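Local coordinates for protein deoxyribodipyrimidine photo-lyase (Oryza sativa Japonica Group, PDB 3UMV) that repairs ultraviolet-damaged DNA in plants, using light and a bound FAD to split cyclobutane pyrimidine dimers back into single pyrimidines, at residues L56-L70 with F203-E215. Numbering follows the deposited sequence.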
ATOM      1  N   LEU A  56      -8.934  -5.723  13.873  1.00 16.29           N
ATOM      2  CA  LEU A  56      -8.921  -5.467  15.306  1.00 15.71           C
ATOM      3  C   LEU A  56     -10.338  -5.593  15.908  1.00 18.00           C
ATOM      4  O   LEU A  56     -10.523  -6.212  16.954  1.00 16.34           O
ATOM      5  CB  LEU A  56      -8.330  -4.082  15.593  1.00 14.78           C
ATOM      6  CG  LEU A  56      -8.357  -3.667  17.065  1.00 15.66           C
ATOM      7  CD1 LEU A  56      -7.580  -4.678  17.894  1.00 18.78           C
ATOM      8  CD2 LEU A  56      -7.801  -2.251  17.250  1.00 19.17           C
ATOM      9  N   LEU A  57     -11.330  -5.016  15.230  1.00 18.27           N
ATOM     10  CA  LEU A  57     -12.732  -5.105  15.658  1.00 15.15           C
ATOM     11  C   LEU A  57     -13.179  -6.560  15.770  1.00 17.08           C
ATOM     12  O   LEU A  57     -13.846  -6.942  16.732  1.00 16.14           O
ATOM     13  CB  LEU A  57     -13.642  -4.347  14.684  1.00 20.42           C
ATOM     14  CG  LEU A  57     -13.622  -2.822  14.803  1.00 24.85           C
ATOM     15  CD1 LEU A  57     -14.262  -2.164  13.587  1.00 22.09           C
ATOM     16  CD2 LEU A  57     -14.330  -2.402  16.074  1.00 30.21           C
ATOM     17  N   HIS A  58     -12.806  -7.372  14.786  1.00 17.27           N
ATOM     18  CA  HIS A  58     -13.133  -8.790  14.813  1.00 17.48           C
ATOM     19  C   HIS A  58     -12.490  -9.485  16.014  1.00 20.15           C
ATOM     20  O   HIS A  58     -13.144 -10.241  16.726  1.00 18.71           O
ATOM     21  CB  HIS A  58     -12.709  -9.472  13.514  1.00 19.20           C
ATOM     22  CG  HIS A  58     -13.118 -10.909  13.440  1.00 22.56           C
ATOM     23  ND1 HIS A  58     -12.214 -11.940  13.294  1.00 23.59           N
ATOM     24  CD2 HIS A  58     -14.339 -11.488  13.519  1.00 20.23           C
ATOM     25  CE1 HIS A  58     -12.861 -13.092  13.273  1.00 20.03           C
ATOM     26  NE2 HIS A  58     -14.152 -12.845  13.406  1.00 23.26           N
ATOM     27  N   ALA A  59     -11.207  -9.216  16.244  1.00 18.59           N
ATOM     28  CA  ALA A  59     -10.508  -9.802  17.383  1.00 16.21           C
ATOM     29  C   ALA A  59     -11.205  -9.409  18.689  1.00 18.13           C
ATOM     30  O   ALA A  59     -11.487 -10.260  19.515  1.00 20.50           O
ATOM     31  CB  ALA A  59      -9.028  -9.394  17.393  1.00 16.37           C
ATOM     32  N   ALA A  60     -11.476  -8.117  18.856  1.00 19.12           N
ATOM     33  CA  ALA A  60     -12.134  -7.605  20.056  1.00 19.46           C
ATOM     34  C   ALA A  60     -13.497  -8.247  20.223  1.00 22.19           C
ATOM     35  O   ALA A  60     -13.901  -8.562  21.333  1.00 25.45           O
ATOM     36  CB  ALA A  60     -12.284  -6.084  19.994  1.00 16.18           C
ATOM     37  N   GLY A  61     -14.212  -8.431  19.119  1.00 20.76           N
ATOM     38  CA  GLY A  61     -15.524  -9.057  19.191  1.00 21.05           C
ATOM     39  C   GLY A  61     -15.442 -10.508  19.632  1.00 23.86           C
ATOM     40  O   GLY A  61     -16.324 -10.998  20.340  1.00 26.76           O
ATOM     41  N   LEU A  62     -14.389 -11.205  19.214  1.00 24.64           N
ATOM     42  CA  LEU A  62     -14.192 -12.595  19.614  1.00 21.83           C
ATOM     43  C   LEU A  62     -13.835 -12.643  21.089  1.00 20.70           C
ATOM     44  O   LEU A  62     -14.339 -13.490  21.838  1.00 23.96           O
ATOM     45  CB  LEU A  62     -13.077 -13.253  18.788  1.00 20.44           C
ATOM     46  CG  LEU A  62     -13.349 -13.537  17.308  1.00 21.31           C
ATOM     47  CD1 LEU A  62     -12.144 -14.211  16.652  1.00 25.31           C
ATOM     48  CD2 LEU A  62     -14.604 -14.374  17.118  1.00 26.28           C
ATOM     49  N   ALA A  63     -12.967 -11.720  21.501  1.00 21.49           N
ATOM     50  CA  ALA A  63     -12.548 -11.592  22.894  1.00 24.90           C
ATOM     51  C   ALA A  63     -13.737 -11.302  23.808  1.00 27.00           C
ATOM     52  O   ALA A  63     -13.965 -12.020  24.781  1.00 28.80           O
ATOM     53  CB  ALA A  63     -11.503 -10.490  23.026  1.00 22.30           C
ATOM     54  N   ALA A  64     -14.497 -10.257  23.485  1.00 26.07           N
ATOM     55  CA  ALA A  64     -15.657  -9.860  24.287  1.00 28.54           C
ATOM     56  C   ALA A  64     -16.672 -10.985  24.456  1.00 30.46           C
ATOM     57  O   ALA A  64     -17.213 -11.179  25.543  1.00 31.78           O
ATOM     58  CB  ALA A  64     -16.336  -8.624  23.687  1.00 28.71           C
ATOM     59  N   ALA A  65     -16.921 -11.724  23.382  1.00 29.65           N
ATOM     60  CA  ALA A  65     -17.909 -12.798  23.393  1.00 31.92           C
ATOM     61  C   ALA A  65     -17.461 -14.017  24.201  1.00 35.09           C
ATOM     62  O   ALA A  65     -18.291 -14.791  24.679  1.00 37.89           O
ATOM     63  CB  ALA A  65     -18.263 -13.206  21.970  1.00 30.46           C
ATOM     64  N   SER A  66     -16.153 -14.193  24.355  1.00 33.06           N
ATOM     65  CA  SER A  66     -15.636 -15.375  25.047  1.00 35.48           C
ATOM     66  C   SER A  66     -15.066 -15.035  26.417  1.00 36.38           C
ATOM     67  O   SER A  66     -14.457 -15.885  27.077  1.00 36.74           O
ATOM     68  CB  SER A  66     -14.582 -16.077  24.190  1.00 34.88           C
ATOM     69  OG  SER A  66     -13.473 -15.233  23.965  1.00 31.41           O
ATOM     70  N   ALA A  67     -15.276 -13.793  26.843  1.00 35.45           N
ATOM     71  CA  ALA A  67     -14.807 -13.325  28.143  1.00 32.12           C
ATOM     72  C   ALA A  67     -13.296 -13.488  28.294  1.00 34.56           C
ATOM     73  O   ALA A  67     -12.802 -13.815  29.372  1.00 40.53           O
ATOM     74  CB  ALA A  67     -15.558 -14.045  29.282  1.00 32.04           C
ATOM     75  N   SER A  68     -12.568 -13.237  27.209  1.00 31.23           N
ATOM     76  CA  SER A  68     -11.124 -13.423  27.182  1.00 29.89           C
ATOM     77  C   SER A  68     -10.433 -12.105  26.872  1.00 30.08           C
ATOM     78  O   SER A  68     -11.053 -11.195  26.310  1.00 26.53           O
ATOM     79  CB  SER A  68     -10.751 -14.472  26.140  1.00 32.31           C
ATOM     80  OG  SER A  68     -11.367 -15.715  26.441  1.00 33.10           O
ATOM     81  N   PRO A  69      -9.152 -11.986  27.258  1.00 29.48           N
ATOM     82  CA  PRO A  69      -8.377 -10.766  27.007  1.00 27.92           C
ATOM     83  C   PRO A  69      -7.924 -10.648  25.555  1.00 26.27           C
ATOM     84  O   PRO A  69      -7.938 -11.635  24.813  1.00 25.13           O
ATOM     85  CB  PRO A  69      -7.167 -10.927  27.928  1.00 28.02           C
ATOM     86  CG  PRO A  69      -7.003 -12.386  28.072  1.00 31.27           C
ATOM     87  CD  PRO A  69      -8.392 -12.968  28.051  1.00 28.27           C
ATOM     88  N   LEU A  70      -7.518  -9.437  25.183  1.00 20.80           N
ATOM     89  CA  LEU A  70      -7.186  -9.080  23.804  1.00 21.66           C
ATOM     90  C   LEU A  70      -5.814  -8.423  23.745  1.00 22.02           C
ATOM     91  O   LEU A  70      -5.518  -7.536  24.546  1.00 22.10           O
ATOM     92  CB  LEU A  70      -8.221  -8.093  23.269  1.00 21.11           C
ATOM     93  CG  LEU A  70      -7.966  -7.511  21.868  1.00 23.91           C
ATOM     94  CD1 LEU A  70      -8.051  -8.585  20.810  1.00 20.05           C
ATOM     95  CD2 LEU A  70      -8.945  -6.400  21.563  1.00 24.88           C
ATOM     96  N   PHE A 203     -17.897   2.384  10.876  1.00 16.66           N
ATOM     97  CA  PHE A 203     -17.230   1.476  11.802  1.00 18.17           C
ATOM     98  C   PHE A 203     -17.783   1.652  13.216  1.00 21.81           C
ATOM     99  O   PHE A 203     -17.910   2.777  13.697  1.00 22.15           O
ATOM    100  CB  PHE A 203     -15.743   1.814  11.877  1.00 20.24           C
ATOM    101  CG  PHE A 203     -14.948   1.438  10.653  1.00 19.78           C
ATOM    102  CD1 PHE A 203     -14.834   2.310   9.579  1.00 15.84           C
ATOM    103  CD2 PHE A 203     -14.284   0.220  10.599  1.00 15.85           C
ATOM    104  CE1 PHE A 203     -14.075   1.965   8.460  1.00 17.08           C
ATOM    105  CE2 PHE A 203     -13.537  -0.138   9.489  1.00 17.07           C
ATOM    106  CZ  PHE A 203     -13.422   0.736   8.414  1.00 17.60           C
ATOM    107  N   PRO A 204     -18.073   0.540  13.907  1.00 25.42           N
ATOM    108  CA  PRO A 204     -18.454   0.674  15.316  1.00 23.59           C
ATOM    109  C   PRO A 204     -17.203   0.894  16.162  1.00 26.85           C
ATOM    110  O   PRO A 204     -16.087   0.769  15.650  1.00 26.02           O
ATOM    111  CB  PRO A 204     -19.069  -0.689  15.636  1.00 23.98           C
ATOM    112  CG  PRO A 204     -18.349  -1.640  14.736  1.00 26.99           C
ATOM    113  CD  PRO A 204     -18.016  -0.865  13.470  1.00 26.56           C
ATOM    114  N   GLU A 205     -17.389   1.223  17.435  1.00 28.92           N
ATOM    115  CA  GLU A 205     -16.278   1.320  18.371  1.00 31.85           C
ATOM    116  C   GLU A 205     -15.893  -0.080  18.834  1.00 27.85           C
ATOM    117  O   GLU A 205     -16.710  -1.007  18.785  1.00 29.68           O
ATOM    118  CB  GLU A 205     -16.662   2.172  19.588  1.00 41.40           C
ATOM    119  CG  GLU A 205     -16.884   3.645  19.290  1.00 48.03           C
ATOM    120  CD  GLU A 205     -15.604   4.368  18.918  1.00 55.92           C
ATOM    121  OE1 GLU A 205     -15.691   5.431  18.264  1.00 60.04           O
ATOM    122  OE2 GLU A 205     -14.511   3.880  19.281  1.00 57.00           O
ATOM    123  N   LEU A 206     -14.652  -0.226  19.286  1.00 27.98           N
ATOM    124  CA  LEU A 206     -14.188  -1.490  19.849  1.00 32.11           C
ATOM    125  C   LEU A 206     -15.056  -1.922  21.018  1.00 35.45           C
ATOM    126  O   LEU A 206     -15.270  -1.151  21.955  1.00 37.26           O
ATOM    127  CB  LEU A 206     -12.738  -1.377  20.325  1.00 31.16           C
ATOM    128  CG  LEU A 206     -11.737  -2.304  19.633  1.00 33.82           C
ATOM    129  CD1 LEU A 206     -11.687  -1.994  18.157  1.00 34.04           C
ATOM    130  CD2 LEU A 206     -10.355  -2.171  20.252  1.00 32.06           C
ATOM    131  N   PRO A 207     -15.557  -3.166  20.965  1.00 37.76           N
ATOM    132  CA  PRO A 207     -16.250  -3.781  22.101  1.00 40.43           C
ATOM    133  C   PRO A 207     -15.333  -3.790  23.316  1.00 38.05           C
ATOM    134  O   PRO A 207     -14.122  -3.959  23.165  1.00 35.12           O
ATOM    135  CB  PRO A 207     -16.481  -5.220  21.630  1.00 43.40           C
ATOM    136  CG  PRO A 207     -16.480  -5.140  20.135  1.00 42.33           C
ATOM    137  CD  PRO A 207     -15.483  -4.069  19.801  1.00 38.67           C
ATOM    138  N   ALA A 208     -15.891  -3.611  24.505  1.00 39.04           N
ATOM    139  CA  ALA A 208     -15.081  -3.676  25.710  1.00 39.33           C
ATOM    140  C   ALA A 208     -14.623  -5.115  25.926  1.00 37.66           C
ATOM    141  O   ALA A 208     -15.344  -6.060  25.599  1.00 34.63           O
ATOM    142  CB  ALA A 208     -15.863  -3.173  26.914  1.00 40.12           C
ATOM    143  N   VAL A 209     -13.419  -5.273  26.467  1.00 38.22           N
ATOM    144  CA  VAL A 209     -12.874  -6.590  26.766  1.00 34.20           C
ATOM    145  C   VAL A 209     -12.321  -6.592  28.188  1.00 35.51           C
ATOM    146  O   VAL A 209     -11.939  -5.543  28.710  1.00 37.77           O
ATOM    147  CB  VAL A 209     -11.750  -6.982  25.784  1.00 31.52           C
ATOM    148  CG1 VAL A 209     -12.284  -7.046  24.361  1.00 30.95           C
ATOM    149  CG2 VAL A 209     -10.601  -6.000  25.880  1.00 33.62           C
ATOM    150  N   VAL A 210     -12.272  -7.767  28.808  1.00 32.44           N
ATOM    151  CA  VAL A 210     -11.742  -7.869  30.164  1.00 33.86           C
ATOM    152  C   VAL A 210     -10.285  -7.418  30.166  1.00 33.82           C
ATOM    153  O   VAL A 210      -9.600  -7.524  29.152  1.00 30.67           O
ATOM    154  CB  VAL A 210     -11.867  -9.302  30.740  1.00 34.57           C
ATOM    155  CG1 VAL A 210     -13.313  -9.770  30.695  1.00 34.27           C
ATOM    156  CG2 VAL A 210     -10.972 -10.270  29.990  1.00 34.81           C
ATOM    157  N   PRO A 211      -9.804  -6.901  31.304  1.00 33.52           N
ATOM    158  CA  PRO A 211      -8.436  -6.378  31.340  1.00 35.22           C
ATOM    159  C   PRO A 211      -7.385  -7.451  31.080  1.00 36.23           C
ATOM    160  O   PRO A 211      -7.625  -8.642  31.301  1.00 36.99           O
ATOM    161  CB  PRO A 211      -8.304  -5.833  32.767  1.00 37.37           C
ATOM    162  CG  PRO A 211      -9.363  -6.532  33.542  1.00 37.94           C
ATOM    163  CD  PRO A 211     -10.491  -6.746  32.596  1.00 34.56           C
ATOM    164  N   TRP A 212      -6.215  -7.022  30.624  1.00 31.86           N
ATOM    165  CA  TRP A 212      -5.139  -7.950  30.325  1.00 30.65           C
ATOM    166  C   TRP A 212      -4.389  -8.349  31.581  1.00 38.68           C
ATOM    167  O   TRP A 212      -3.865  -7.501  32.306  1.00 42.81           O
ATOM    168  CB  TRP A 212      -4.174  -7.341  29.314  1.00 28.38           C
ATOM    169  CG  TRP A 212      -3.089  -8.273  28.901  1.00 25.17           C
ATOM    170  CD1 TRP A 212      -1.850  -8.381  29.456  1.00 20.97           C
ATOM    171  CD2 TRP A 212      -3.140  -9.230  27.836  1.00 23.04           C
ATOM    172  NE1 TRP A 212      -1.120  -9.347  28.803  1.00 25.04           N
ATOM    173  CE2 TRP A 212      -1.888  -9.880  27.799  1.00 24.08           C
ATOM    174  CE3 TRP A 212      -4.119  -9.601  26.911  1.00 25.98           C
ATOM    175  CZ2 TRP A 212      -1.594 -10.884  26.881  1.00 23.87           C
ATOM    176  CZ3 TRP A 212      -3.820 -10.588  25.988  1.00 27.45           C
ATOM    177  CH2 TRP A 212      -2.569 -11.220  25.981  1.00 25.32           C
ATOM    178  N   ASP A 213      -4.329  -9.651  31.827  1.00 39.04           N
ATOM    179  CA  ASP A 213      -3.697 -10.164  33.031  1.00 40.93           C
ATOM    180  C   ASP A 213      -2.683 -11.262  32.711  1.00 39.48           C
ATOM    181  O   ASP A 213      -2.349 -12.076  33.569  1.00 39.96           O
ATOM    182  CB  ASP A 213      -4.766 -10.707  33.982  1.00 46.50           C
ATOM    183  CG  ASP A 213      -5.419 -11.981  33.465  1.00 51.09           C
ATOM    184  OD1 ASP A 213      -5.778 -12.839  34.301  1.00 57.60           O
ATOM    185  OD2 ASP A 213      -5.568 -12.134  32.233  1.00 45.77           O
ATOM    186  N   ARG A 214      -2.199 -11.291  31.473  1.00 34.44           N
ATOM    187  CA  ARG A 214      -1.246 -12.319  31.072  1.00 37.66           C
ATOM    188  C   ARG A 214       0.160 -11.736  30.950  1.00 40.21           C
ATOM    189  O   ARG A 214       0.472 -10.707  31.552  1.00 38.20           O
ATOM    190  CB  ARG A 214      -1.666 -12.966  29.749  1.00 38.23           C
ATOM    191  CG  ARG A 214      -3.089 -13.499  29.725  1.00 37.70           C
ATOM    192  CD  ARG A 214      -3.331 -14.548  30.805  1.00 42.87           C
ATOM    193  NE  ARG A 214      -4.731 -14.965  30.829  1.00 43.49           N
ATOM    194  CZ  ARG A 214      -5.231 -15.946  30.084  1.00 38.94           C
ATOM    195  NH1 ARG A 214      -4.442 -16.619  29.256  1.00 35.28           N
ATOM    196  NH2 ARG A 214      -6.519 -16.254  30.167  1.00 41.40           N
ATOM    197  N   GLU A 215       1.001 -12.401  30.164  1.00 43.90           N
ATOM    198  CA  GLU A 215       2.356 -11.927  29.909  1.00 43.61           C
ATOM    199  C   GLU A 215       2.324 -10.489  29.403  1.00 36.82           C
ATOM    200  O   GLU A 215       1.566 -10.155  28.491  1.00 32.14           O
ATOM    201  CB  GLU A 215       3.060 -12.830  28.890  1.00 47.41           C
ATOM    202  CG  GLU A 215       4.313 -12.215  28.270  1.00 48.10           C
ATOM    203  CD  GLU A 215       5.039 -13.161  27.325  1.00 48.19           C
ATOM    204  OE1 GLU A 215       5.548 -12.691  26.284  1.00 46.75           O
ATOM    205  OE2 GLU A 215       5.109 -14.372  27.624  1.00 49.86           O
TER
HETATM  206  O   HOH W   1     -13.288  -9.721  26.932  1.00 30.63           O
HETATM  207  O   HOH W   2      -7.418  -7.561  27.380  1.00 31.54           O
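Ala63 O is gripped by two backbone donors, Ser66 N and Ser68 N, both at 3.1 Å and from opposite faces of its carbonyl plane, while Ala63 CB meets Val209 CG1 at 3.8 Å. The Ser68 N bond reaches back five residues and, with the positive phi of Ala67, belongs to the Schellman motif that ends the helix. Two waters bridge to 203-215: water 1 donates to Ser68 O (2.7 Å) and accepts from Val210 N, and water 2 accepts from Leu70 N and donates to Val210 O (2.8 Å). Helix 54-66 joins the adjacent parallel strands 40-44 and 70-75, a beta-alpha-beta crossover of the photolyase alpha/beta domain, and 203-215 runs along the helix, then past the following turn. Leu57 CD2 presses on Leu206 CD1 at 3.4 Å, short for two methyl carbons; Ala60 CB sits against Leu206 CG and Pro207 CD. With CG opposite the backbone N (chi1 -177°), Trp212 brings CE3 within 3.5 Å of Pro69 CB, and its NE1 donates to Glu215 O (2.8 Å, 151° at the hydrogen), from above the carbonyl plane. An alanine at Trp212 is likely to open a gap beside Pro69 and deprive Glu215 O of its indole donor.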